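Local structure of demethyldecarbamoylnovobiocin O-methyltransferase (Streptomyces caeruleus, 2WK1) at residues V101-G114 against I207-L219. The protein transfers a methyl group from S-adenosyl-L-methionine to the 4-hydroxyl of the noviose sugar, the penultimate step of novobiocin biosynthesis. Sequence-based numbering, arbitrary orientation. Where two conformers were deposited one is given.
Sequences VIGNNVPGDLVETG and IDTLAVLRMDGDL. With SAH (S-adenosyl-L-homocysteine), chain B; EDO (1,2-ethanediol), chain F.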
loop_
_atom_site.group_PDB
_atom_site.type_symbol
_atom_site.label_atom_id
_atom_site.label_comp_id
_atom_site.label_asym_id
_atom_site.label_seq_id
_atom_site.Cartn_x
_atom_site.Cartn_y
_atom_site.Cartn_z
ATOM N N VAL A 101 16.773 -2.661 -17.877
ATOM C CA VAL A 101 17.934 -1.771 -17.995
ATOM C C VAL A 101 18.932 -2.004 -16.857
ATOM O O VAL A 101 20.154 -1.941 -17.062
ATOM C CB VAL A 101 17.588 -0.264 -18.190
ATOM C CG1 VAL A 101 16.734 -0.060 -19.422
ATOM C CG2 VAL A 101 16.980 0.371 -16.989
ATOM N N ILE A 102 18.426 -2.313 -15.669
ATOM C CA ILE A 102 19.307 -2.640 -14.542
ATOM C C ILE A 102 20.006 -3.959 -14.830
ATOM O O ILE A 102 21.214 -4.057 -14.666
ATOM C CB ILE A 102 18.535 -2.768 -13.209
ATOM C CG1 ILE A 102 17.976 -1.405 -12.793
ATOM C CG2 ILE A 102 19.463 -3.384 -12.117
ATOM C CD1 ILE A 102 16.948 -1.467 -11.668
ATOM N N GLY A 103 19.261 -4.979 -15.243
ATOM C CA GLY A 103 19.856 -6.305 -15.468
ATOM C C GLY A 103 20.855 -6.361 -16.607
ATOM O O GLY A 103 21.776 -7.182 -16.589
ATOM N N ASN A 104 20.673 -5.497 -17.597
ATOM C CA ASN A 104 21.575 -5.413 -18.743
ATOM C C ASN A 104 22.584 -4.273 -18.639
ATOM O O ASN A 104 23.336 -4.016 -19.573
ATOM C CB ASN A 104 20.771 -5.303 -20.026
ATOM C CG ASN A 104 20.155 -6.615 -20.436
ATOM O OD1 ASN A 104 20.877 -7.579 -20.751
ATOM N ND2 ASN A 104 18.841 -6.668 -20.493
ATOM N N ASN A 105 22.597 -3.586 -17.512
ATOM C CA ASN A 105 23.506 -2.481 -17.275
ATOM C C ASN A 105 23.499 -1.448 -18.395
ATOM O O ASN A 105 24.523 -0.916 -18.799
ATOM C CB ASN A 105 24.910 -3.032 -17.029
ATOM C CG ASN A 105 24.966 -3.869 -15.783
ATOM O OD1 ASN A 105 24.680 -3.376 -14.689
ATOM N ND2 ASN A 105 25.267 -5.142 -15.940
ATOM N N VAL A 106 22.298 -1.116 -18.861
ATOM C CA VAL A 106 22.157 -0.026 -19.819
ATOM C C VAL A 106 22.322 1.288 -19.058
ATOM O O VAL A 106 21.604 1.512 -18.076
ATOM C CB VAL A 106 20.771 -0.052 -20.483
ATOM C CG1 VAL A 106 20.536 1.182 -21.377
ATOM C CG2 VAL A 106 20.533 -1.361 -21.242
ATOM N N PRO A 107 23.270 2.153 -19.445
ATOM C CA PRO A 107 23.491 3.358 -18.640
ATOM C C PRO A 107 22.337 4.346 -18.730
ATOM O O PRO A 107 21.674 4.474 -19.782
ATOM C CB PRO A 107 24.731 3.996 -19.258
ATOM C CG PRO A 107 25.011 3.279 -20.474
ATOM C CD PRO A 107 24.237 2.028 -20.544
ATOM N N GLY A 108 22.146 5.094 -17.650
ATOM C CA GLY A 108 21.287 6.255 -17.685
ATOM C C GLY A 108 20.328 6.402 -16.520
ATOM O O GLY A 108 20.065 5.461 -15.758
ATOM N N ASP A 109 19.808 7.625 -16.424
ATOM C CA ASP A 109 18.794 7.951 -15.450
ATOM C C ASP A 109 17.409 7.546 -15.964
ATOM O O ASP A 109 17.237 7.047 -17.093
ATOM C CB ASP A 109 18.870 9.426 -15.120
ATOM C CG ASP A 109 20.102 9.791 -14.291
ATOM O OD1 ASP A 109 20.696 8.889 -13.628
ATOM O OD2 ASP A 109 20.441 11.004 -14.308
ATOM N N LEU A 110 16.413 7.732 -15.102
ATOM C CA LEU A 110 15.033 7.425 -15.420
ATOM C C LEU A 110 14.266 8.750 -15.375
ATOM O O LEU A 110 14.545 9.578 -14.502
ATOM C CB LEU A 110 14.458 6.470 -14.368
ATOM C CG LEU A 110 15.251 5.194 -14.083
ATOM C CD1 LEU A 110 14.557 4.381 -13.000
ATOM C CD2 LEU A 110 15.476 4.388 -15.342
ATOM N N VAL A 111 13.320 8.969 -16.279
ATOM C CA VAL A 111 12.520 10.183 -16.257
ATOM C C VAL A 111 11.090 9.924 -16.626
ATOM O O VAL A 111 10.827 9.089 -17.491
ATOM C CB VAL A 111 13.127 11.255 -17.184
ATOM C CG1 VAL A 111 13.142 10.809 -18.628
ATOM C CG2 VAL A 111 12.396 12.603 -17.026
ATOM N N GLU A 112 10.172 10.635 -15.987
ATOM C CA GLU A 112 8.811 10.753 -16.451
ATOM C C GLU A 112 8.492 12.200 -16.718
ATOM O O GLU A 112 8.766 13.070 -15.879
ATOM C CB GLU A 112 7.800 10.217 -15.447
ATOM C CG GLU A 112 6.433 10.083 -16.136
ATOM C CD GLU A 112 5.323 9.525 -15.268
ATOM O OE1 GLU A 112 5.296 9.909 -14.095
ATOM O OE2 GLU A 112 4.478 8.721 -15.776
ATOM N N THR A 113 7.977 12.464 -17.911
ATOM C CA THR A 113 7.486 13.766 -18.302
ATOM C C THR A 113 5.972 13.775 -18.218
ATOM O O THR A 113 5.293 13.256 -19.090
ATOM C CB THR A 113 8.001 14.201 -19.697
ATOM O OG1 THR A 113 7.656 13.225 -20.678
ATOM C CG2 THR A 113 9.485 14.371 -19.693
ATOM N N GLY A 114 5.443 14.284 -17.111
ATOM C CA GLY A 114 4.025 14.322 -16.810
ATOM C C GLY A 114 3.739 13.313 -15.738
ATOM O O GLY A 114 3.618 12.126 -16.025
ATOM N N ILE A 207 20.512 16.435 -17.533
ATOM C CA ILE A 207 20.492 14.998 -17.668
ATOM C C ILE A 207 21.483 14.665 -18.769
ATOM O O ILE A 207 21.433 15.227 -19.849
ATOM C CB ILE A 207 19.105 14.484 -18.046
ATOM C CG1 ILE A 207 18.034 14.925 -17.028
ATOM C CG2 ILE A 207 19.147 12.957 -18.209
ATOM C CD1 ILE A 207 16.618 14.679 -17.480
ATOM N N ASP A 208 22.381 13.746 -18.481
ATOM C CA ASP A 208 23.389 13.314 -19.417
ATOM C C ASP A 208 22.837 12.195 -20.331
ATOM O O ASP A 208 22.823 12.294 -21.552
ATOM C CB ASP A 208 24.580 12.825 -18.583
ATOM C CG ASP A 208 25.719 12.315 -19.406
ATOM O OD1 ASP A 208 25.744 12.551 -20.626
ATOM O OD2 ASP A 208 26.612 11.682 -18.799
ATOM N N THR A 209 22.387 11.119 -19.719
ATOM C CA THR A 209 21.868 10.011 -20.468
ATOM C C THR A 209 20.709 9.416 -19.723
ATOM O O THR A 209 20.592 9.510 -18.497
ATOM C CB THR A 209 23.180 8.378 -20.575
ATOM O OG1 THR A 209 23.299 8.294 -19.320
ATOM C CG2 THR A 209 24.541 9.518 -20.289
ATOM N N LEU A 210 19.845 8.785 -20.514
ATOM C CA LEU A 210 18.605 8.186 -20.018
ATOM C C LEU A 210 18.539 6.719 -20.409
ATOM O O LEU A 210 18.806 6.345 -21.559
ATOM C CB LEU A 210 17.391 8.895 -20.627
ATOM C CG LEU A 210 17.119 10.313 -20.133
ATOM C CD1 LEU A 210 16.052 10.969 -20.979
ATOM C CD2 LEU A 210 16.784 10.290 -18.639
ATOM N N ALA A 211 18.171 5.889 -19.446
ATOM C CA ALA A 211 17.863 4.492 -19.702
ATOM C C ALA A 211 16.378 4.252 -19.944
ATOM O O ALA A 211 16.015 3.339 -20.709
ATOM C CB ALA A 211 18.402 3.619 -18.575
ATOM N N VAL A 212 15.501 5.033 -19.309
ATOM C CA VAL A 212 14.054 4.950 -19.556
ATOM C C VAL A 212 13.511 6.365 -19.637
ATOM O O VAL A 212 13.721 7.163 -18.727
ATOM C CB VAL A 212 13.291 4.144 -18.472
ATOM C CG1 VAL A 212 11.792 4.128 -18.795
ATOM C CG2 VAL A 212 13.838 2.710 -18.330
ATOM N N LEU A 213 12.800 6.651 -20.721
ATOM C CA LEU A 213 12.075 7.902 -20.936
ATOM C C LEU A 213 10.602 7.564 -20.994
ATOM O O LEU A 213 10.183 6.940 -21.937
ATOM C CB LEU A 213 12.523 8.519 -22.246
ATOM C CG LEU A 213 11.747 9.688 -22.836
ATOM C CD1 LEU A 213 11.584 10.806 -21.798
ATOM C CD2 LEU A 213 12.397 10.164 -24.150
ATOM N N ARG A 214 9.834 7.944 -19.972
ATOM C CA ARG A 214 8.380 7.704 -19.943
ATOM C C ARG A 214 7.678 9.025 -20.210
ATOM O O ARG A 214 7.920 10.002 -19.525
ATOM C CB ARG A 214 7.915 7.081 -18.644
ATOM C CG ARG A 214 6.432 6.716 -18.707
ATOM C CD ARG A 214 5.919 5.965 -17.468
ATOM N NE ARG A 214 4.754 5.188 -17.843
ATOM C CZ ARG A 214 3.553 5.711 -18.087
ATOM N NH1 ARG A 214 3.292 6.962 -17.744
ATOM N NH2 ARG A 214 2.620 4.971 -18.635
ATOM N N MET A 215 6.844 9.049 -21.231
ATOM C CA MET A 215 6.164 10.250 -21.687
ATOM C C MET A 215 4.689 10.146 -21.377
ATOM O O MET A 215 4.026 9.198 -21.829
ATOM C CB MET A 215 6.389 10.437 -23.185
ATOM C CG MET A 215 7.864 10.405 -23.596
ATOM S SD MET A 215 8.112 11.008 -25.251
ATOM C CE MET A 215 7.067 9.902 -26.120
ATOM N N ASP A 216 4.151 11.118 -20.653
ATOM C CA ASP A 216 2.743 11.129 -20.272
ATOM C C ASP A 216 2.276 12.572 -20.144
ATOM O O ASP A 216 1.757 12.984 -19.090
ATOM C CB ASP A 216 2.580 10.391 -18.941
ATOM C CG ASP A 216 1.145 9.931 -18.662
ATOM O OD1 ASP A 216 0.190 10.397 -19.332
ATOM O OD2 ASP A 216 0.978 9.081 -17.745
ATOM N N GLY A 217 2.448 13.329 -21.213
ATOM C CA GLY A 217 2.124 14.752 -21.222
ATOM C C GLY A 217 0.874 15.157 -21.972
ATOM O O GLY A 217 0.619 16.346 -22.117
ATOM N N ASP A 218 0.107 14.181 -22.470
ATOM C CA ASP A 218 -1.256 14.365 -23.015
ATOM C C ASP A 218 -1.472 15.164 -24.305
ATOM O O ASP A 218 -2.506 14.991 -24.915
ATOM C CB ASP A 218 -2.189 14.929 -21.930
ATOM C CG ASP A 218 -2.640 13.881 -20.926
ATOM O OD1 ASP A 218 -2.906 12.710 -21.307
ATOM O OD2 ASP A 218 -2.722 14.236 -19.740
ATOM N N LEU A 219 -0.522 16.002 -24.711
ATOM C CA LEU A 219 -0.673 16.875 -25.882
ATOM C C LEU A 219 0.356 16.611 -26.941
ATOM O O LEU A 219 1.442 16.121 -26.640
ATOM C CB LEU A 219 -0.472 18.338 -25.467
ATOM C CG LEU A 219 -1.353 18.932 -24.395
ATOM C CD1 LEU A 219 -0.925 20.385 -24.116
ATOM C CD2 LEU A 219 -2.762 18.829 -24.852
HETATM N N SAH B . 2.028 9.809 -15.304
HETATM C CA SAH B . 0.921 10.258 -14.393
HETATM C CB SAH B . -0.193 10.919 -15.207
HETATM C CG SAH B . 0.232 12.208 -15.898
HETATM S SD SAH B . -1.164 13.311 -16.154
HETATM C C SAH B . 0.469 9.127 -13.512
HETATM O O SAH B . -0.656 9.152 -12.999
HETATM O OXT SAH B . 1.263 8.238 -13.234
HETATM C "C5'" SAH B . -0.448 14.534 -17.268
HETATM C "C4'" SAH B . 0.616 15.413 -16.575
HETATM O "O4'" SAH B . 1.364 16.111 -17.601
HETATM C "C3'" SAH B . 0.062 16.459 -15.608
HETATM O "O3'" SAH B . 0.644 16.344 -14.297
HETATM C "C2'" SAH B . 0.427 17.792 -16.297
HETATM O "O2'" SAH B . 0.711 18.875 -15.409
HETATM C "C1'" SAH B . 1.663 17.428 -17.127
HETATM N N9 SAH B . 1.918 18.216 -18.335
HETATM C C8 SAH B . 1.306 18.029 -19.533
HETATM N N7 SAH B . 1.858 18.826 -20.481
HETATM C C5 SAH B . 2.857 19.512 -19.873
HETATM C C6 SAH B . 3.856 20.459 -20.300
HETATM N N6 SAH B . 3.888 20.870 -21.556
HETATM N N1 SAH B . 4.735 20.902 -19.394
HETATM C C2 SAH B . 4.737 20.458 -18.124
HETATM N N3 SAH B . 3.849 19.584 -17.636
HETATM C C4 SAH B . 2.929 19.084 -18.487
HETATM C C1 EDO F . 3.325 11.204 -24.440
HETATM O O1 EDO F . 3.549 12.548 -23.874
HETATM C C2 EDO F . 1.866 10.854 -24.795
HETATM O O2 EDO F . 1.296 10.002 -23.772
HETATM O O HOH W 1 22.271 11.819 -16.312
#
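Strands 109-113 and 212-215 run parallel, the axes of these short segments approaching to 4.8 Å at 10° to each other, joined by a ladder of backbone hydrogen bonds from Asp109 N to Thr209 O through to Asp216 N to Thr113 O. A beta bulge interrupts the ladder near its start: Asp109 O takes a bond of 2.8 Å from Ala211 N and a weak one from Val212 N, shifting the register by one residue. On one face, Val111, with CG1 between its backbone N and carbonyl carbon (chi1 63°), presents that methyl to Leu213 CD1, at 3.5 Å, and to the methyls of Leu210. On the other, Leu110 CD2 packs on Val212 CG2. Val101 CG2, from the end of helix 87-103, touches both Val212 CG2 and, at the corner of the chain, Ala211 CB. Further along the Leu110-Val212 face, Glu112 and Arg214 extend side by side. Arg214 NH1 reaches Glu112 OE2 at 2.9 Å, nearly along the carboxylate C-O axis. Asp216 OD2, 3.1 Å from Arg214 NH1, lies in the guanidinium plane, while NH1 stands above the plane of the Asp216 carboxylate. The guanidinium, together with the amino group of S-adenosylhomocysteine, probably offsets the repulsion between Glu112 OE2 and Asp216 OD2, 4.0 Å apart. That amino group donates to Asp216 OD2 and Gly114 O, with Glu112 OE2 2.7 Å from its N, illustrating how C-terminal strand ends of a Rossmann-like methyltransferase form the cofactor pocket. Arg214 NH2 makes a further salt bridge, to Asp243, a predicted magnesium ligand. Between strands 138-142 and 238-242, the pair lies central in the sheet, with helices 87-103 and 119-130 against the Glu112-Arg214 face and helix 220-230 against that of Thr113, Leu213 and Met215.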